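Side-chain contact in acetyl-CoA acetyltransferase (Elizabethkingia anophelis NUHP1, PDB 6BN2), which probably catalyses the reversible condensation of two acetyl-CoA molecules into acetoacetyl-CoA, as a thiolase of the acetyl-CoA C-acetyltransferase class: residues A[175-179]-A[180-184]. Numbering follows the deposited sequence. Where two conformers were deposited one is given.
Sequences YNITR and EEQDA
T178 and E181 bind each other reciprocally where the chain enters helix 179-198. T178 OG1, set between its own backbone N and carbonyl carbon (chi1 67°), accepts from E181 N at 3.1 Å. In return E181 reaches back and its OE1 accepts from T178 N at 3.0 Å, the bond nearly straight although the donor stands above the carboxylate plane. A water donates to both E181 OE2 and N176 O, tying the second carboxylate oxygen to the preceding loop. Q182 adds another link to that loop: its NE2 gives I177 O a bent bond of 3.3 Å, while Q182 CG lies 3.8 Å from I177 CG2. The I177 side chain packs on L332 and A333 of helix 328-338. Among the charged groups, R179 bends at chi2 (69°) to bring NE within 2.8 Å of D183 OD2, a salt bridge. NE comes to OD2 on the syn side but out of the carboxylate plane, and the guanidinium is turned 81° from the carboxylate. Second partners hold both ends, R179 NH2 at the carbonyls of I235 and L238, D183 OD1 at N253. Together T178 and E181 make a capping box at the N-terminus of helix 179-198 in the thiolase fold.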
# COMPACT_ATOMS: atom_id res chain seq x y z
N TYR A 175 13.44 20.01 -22.15
CA TYR A 175 12.33 20.90 -22.44
C TYR A 175 12.73 22.38 -22.44
O TYR A 175 11.86 23.25 -22.51
CB TYR A 175 11.18 20.63 -21.46
CG TYR A 175 10.45 19.38 -21.88
CD1 TYR A 175 9.50 19.42 -22.88
CD2 TYR A 175 10.75 18.14 -21.31
CE1 TYR A 175 8.85 18.27 -23.31
CE2 TYR A 175 10.10 16.99 -21.73
CZ TYR A 175 9.15 17.06 -22.73
OH TYR A 175 8.49 15.93 -23.16
N ASN A 176 14.04 22.66 -22.39
CA ASN A 176 14.57 24.02 -22.48
C ASN A 176 13.92 24.94 -21.45
O ASN A 176 13.40 26.02 -21.76
CB ASN A 176 14.42 24.59 -23.90
CG ASN A 176 15.25 25.85 -24.11
OD1 ASN A 176 16.27 26.06 -23.46
ND2 ASN A 176 14.80 26.70 -25.04
N ILE A 177 13.97 24.51 -20.20
CA ILE A 177 13.45 25.28 -19.07
C ILE A 177 14.64 25.78 -18.27
O ILE A 177 15.40 24.98 -17.72
CB ILE A 177 12.51 24.43 -18.21
CG1 ILE A 177 11.35 23.95 -19.09
CG2 ILE A 177 12.03 25.25 -17.01
CD1 ILE A 177 10.53 22.82 -18.48
N THR A 178 14.82 27.09 -18.23
CA THR A 178 16.05 27.67 -17.71
C THR A 178 15.99 27.86 -16.19
O THR A 178 14.93 27.82 -15.57
CB THR A 178 16.32 29.01 -18.38
OG1 THR A 178 15.32 29.96 -17.99
CG2 THR A 178 16.31 28.87 -19.90
N ARG A 179 17.17 28.12 -15.62
CA ARG A 179 17.27 28.50 -14.21
C ARG A 179 16.38 29.70 -13.90
O ARG A 179 15.65 29.71 -12.90
CB ARG A 179 18.73 28.81 -13.88
CG ARG A 179 18.97 29.65 -12.62
CD ARG A 179 18.62 28.86 -11.38
NE ARG A 179 18.85 29.59 -10.14
CZ ARG A 179 20.00 29.58 -9.47
NH1 ARG A 179 21.05 28.91 -9.94
NH2 ARG A 179 20.11 30.25 -8.33
N GLU A 180 16.42 30.73 -14.75
CA GLU A 180 15.63 31.93 -14.50
C GLU A 180 14.13 31.62 -14.52
O GLU A 180 13.37 32.15 -13.71
CB GLU A 180 15.97 33.01 -15.52
CG GLU A 180 17.37 33.60 -15.37
CD GLU A 180 18.50 32.70 -15.88
OE1 GLU A 180 18.23 31.67 -16.55
OE2 GLU A 180 19.67 33.05 -15.61
N GLU A 181 13.70 30.76 -15.45
CA GLU A 181 12.28 30.42 -15.51
C GLU A 181 11.86 29.62 -14.28
O GLU A 181 10.76 29.84 -13.74
CB GLU A 181 11.97 29.64 -16.79
CG GLU A 181 12.09 30.50 -18.05
CD GLU A 181 12.23 29.70 -19.34
OE1 GLU A 181 12.38 28.45 -19.29
OE2 GLU A 181 12.21 30.32 -20.42
N GLN A 182 12.70 28.69 -13.83
CA GLN A 182 12.39 27.92 -12.63
C GLN A 182 12.31 28.82 -11.41
O GLN A 182 11.44 28.66 -10.55
CB GLN A 182 13.43 26.82 -12.43
CG GLN A 182 13.36 25.76 -13.51
CD GLN A 182 14.47 24.74 -13.38
OE1 GLN A 182 14.74 24.23 -12.29
NE2 GLN A 182 15.13 24.44 -14.49
N ASP A 183 13.24 29.79 -11.31
CA ASP A 183 13.21 30.70 -10.18
C ASP A 183 11.96 31.57 -10.20
O ASP A 183 11.36 31.83 -9.15
CB ASP A 183 14.48 31.56 -10.17
CG ASP A 183 15.68 30.82 -9.61
OD1 ASP A 183 15.50 29.68 -9.11
OD2 ASP A 183 16.80 31.37 -9.66
N ALA A 184 11.56 32.04 -11.38
CA ALA A 184 10.35 32.86 -11.47
C ALA A 184 9.12 32.05 -11.09
O ALA A 184 8.22 32.56 -10.40
CB ALA A 184 10.20 33.43 -12.89
O HOH W 1 13.12 28.59 -22.30